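Local atomic coordinates of isochorismatase hydrolase (Alkaliphilus metalliredigens, PDB entry 3HB7), a protein that probably acts as a hydrolase, as expected of a member of the isochorismatase family. Residues A6-I10 / Y182-W186. Sequence-based numbering, arbitrary orientation.
Sequences AKHAI and YIQAW
With CG of His8 turned beside its backbone N (chi1 -77°) and CG of Tyr182 swung anti to its own (chi1 175°), the imidazole and the phenol approach from opposite directions and join at their rims. ND1 of His8 and OH of Tyr182 share a hydrogen bond of 2.8 Å, fairly straight at 159°, in which either may be the donor. Their planes differ by 21°, and ND1 lies in the plane of the phenol at its edge. Trp186, one helical turn on, meets the same imidazole differently: the rim of its six-membered ring, led by CZ2, points at the centre of one His8 face in an edge-to-face contact with planes at 75°. CD1 of Trp186 also lies over one face of the Tyr182 ring, toward its rim. In the parallel alpha/beta sheet of this isochorismatase-family fold, the cluster joins an inner strand to a covering helix. Strand 8-13 lies between 53-60 and 122-126, and helix 179-187, the last of the chain, runs almost antiparallel to it, 13.5 Å away between the axes of the short segments. His8, Tyr182 and Trp186 fill much of that distance. Further along the strand, CD1 of Ile10 packs 4.1 Å from CE2 of Tyr182, while at the modelled start of the chain O of the exposed Ala6 sits 3.6 Å from CH2 of Trp186, in the plane of the indole. Val124 of the neighbouring strand touches His8, Ile10 and Tyr182.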
loop_
_atom_site.group_PDB
_atom_site.type_symbol
_atom_site.label_atom_id
_atom_site.label_comp_id
_atom_site.label_asym_id
_atom_site.label_seq_id
_atom_site.Cartn_x
_atom_site.Cartn_y
_atom_site.Cartn_z
ATOM N N ALA E 6 39.954 14.132 -40.673
ATOM C CA ALA E 6 38.785 13.830 -39.871
ATOM C C ALA E 6 37.543 13.736 -40.728
ATOM O O ALA E 6 37.167 14.685 -41.357
ATOM C CB ALA E 6 38.610 14.859 -38.809
ATOM N N LYS E 7 36.933 12.564 -40.758
ATOM C CA LYS E 7 35.746 12.330 -41.539
ATOM C C LYS E 7 34.676 11.711 -40.683
ATOM O O LYS E 7 34.942 10.848 -39.910
ATOM C CB LYS E 7 36.068 11.421 -42.699
ATOM C CG LYS E 7 35.806 12.010 -44.030
ATOM C CD LYS E 7 35.906 10.967 -45.078
ATOM C CE LYS E 7 35.583 11.518 -46.429
ATOM N NZ LYS E 7 36.098 10.646 -47.507
ATOM N N HIS E 8 33.457 12.156 -40.862
ATOM C CA HIS E 8 32.357 11.809 -40.006
ATOM C C HIS E 8 31.202 11.238 -40.777
ATOM O O HIS E 8 30.909 11.660 -41.868
ATOM C CB HIS E 8 31.818 13.042 -39.323
ATOM C CG HIS E 8 32.651 13.529 -38.196
ATOM N ND1 HIS E 8 32.159 14.365 -37.231
ATOM C CD2 HIS E 8 33.945 13.316 -37.890
ATOM C CE1 HIS E 8 33.114 14.645 -36.374
ATOM N NE2 HIS E 8 34.207 14.018 -36.750
ATOM N N ALA E 9 30.524 10.289 -40.156
ATOM C CA ALA E 9 29.267 9.792 -40.650
ATOM C C ALA E 9 28.197 10.058 -39.629
ATOM O O ALA E 9 28.365 9.824 -38.460
ATOM C CB ALA E 9 29.355 8.352 -40.934
ATOM N N ILE E 10 27.080 10.552 -40.093
ATOM C CA ILE E 10 25.992 10.835 -39.221
ATOM C C ILE E 10 24.937 9.839 -39.523
ATOM O O ILE E 10 24.478 9.763 -40.623
ATOM C CB ILE E 10 25.465 12.227 -39.492
ATOM C CG1 ILE E 10 26.559 13.230 -39.198
ATOM C CG2 ILE E 10 24.254 12.525 -38.662
ATOM C CD1 ILE E 10 26.145 14.611 -39.352
ATOM N N TYR E 182 27.661 20.843 -32.104
ATOM C CA TYR E 182 28.355 20.034 -33.081
ATOM C C TYR E 182 28.705 20.824 -34.303
ATOM O O TYR E 182 29.788 20.720 -34.818
ATOM C CB TYR E 182 27.509 18.848 -33.502
ATOM C CG TYR E 182 28.105 18.020 -34.606
ATOM C CD1 TYR E 182 29.257 17.307 -34.404
ATOM C CD2 TYR E 182 27.517 17.950 -35.840
ATOM C CE1 TYR E 182 29.793 16.556 -35.377
ATOM C CE2 TYR E 182 28.056 17.197 -36.825
ATOM C CZ TYR E 182 29.197 16.499 -36.586
ATOM O OH TYR E 182 29.759 15.730 -37.552
ATOM N N ILE E 183 27.753 21.582 -34.795
ATOM C CA ILE E 183 28.011 22.390 -35.952
ATOM C C ILE E 183 29.094 23.420 -35.653
ATOM O O ILE E 183 30.021 23.571 -36.401
ATOM C CB ILE E 183 26.766 23.123 -36.374
ATOM C CG1 ILE E 183 25.904 22.224 -37.224
ATOM C CG2 ILE E 183 27.137 24.306 -37.159
ATOM C CD1 ILE E 183 24.491 22.511 -37.103
ATOM N N GLN E 184 28.978 24.102 -34.536
ATOM C CA GLN E 184 29.919 25.144 -34.189
ATOM C C GLN E 184 31.328 24.640 -33.997
ATOM O O GLN E 184 32.277 25.362 -34.210
ATOM C CB GLN E 184 29.467 25.915 -32.970
ATOM C CG GLN E 184 30.576 26.662 -32.316
ATOM C CD GLN E 184 30.740 28.068 -32.852
ATOM O OE1 GLN E 184 29.916 28.561 -33.616
ATOM N NE2 GLN E 184 31.806 28.726 -32.432
ATOM N N ALA E 185 31.471 23.412 -33.546
ATOM C CA ALA E 185 32.788 22.866 -33.356
ATOM C C ALA E 185 33.532 22.711 -34.664
ATOM O O ALA E 185 34.718 22.921 -34.727
ATOM C CB ALA E 185 32.711 21.588 -32.639
ATOM N N TRP E 186 32.831 22.295 -35.699
ATOM C CA TRP E 186 33.427 22.157 -37.009
ATOM C C TRP E 186 33.843 23.497 -37.562
ATOM O O TRP E 186 34.865 23.618 -38.210
ATOM C CB TRP E 186 32.493 21.466 -37.974
ATOM C CG TRP E 186 32.599 19.978 -37.983
ATOM C CD1 TRP E 186 31.792 19.105 -37.335
ATOM C CD2 TRP E 186 33.546 19.181 -38.699
ATOM N NE1 TRP E 186 32.173 17.828 -37.595
ATOM C CE2 TRP E 186 33.251 17.846 -38.428
ATOM C CE3 TRP E 186 34.614 19.468 -39.540
ATOM C CZ2 TRP E 186 33.983 16.813 -38.953
ATOM C CZ3 TRP E 186 35.330 18.440 -40.059
ATOM C CH2 TRP E 186 35.018 17.129 -39.762
#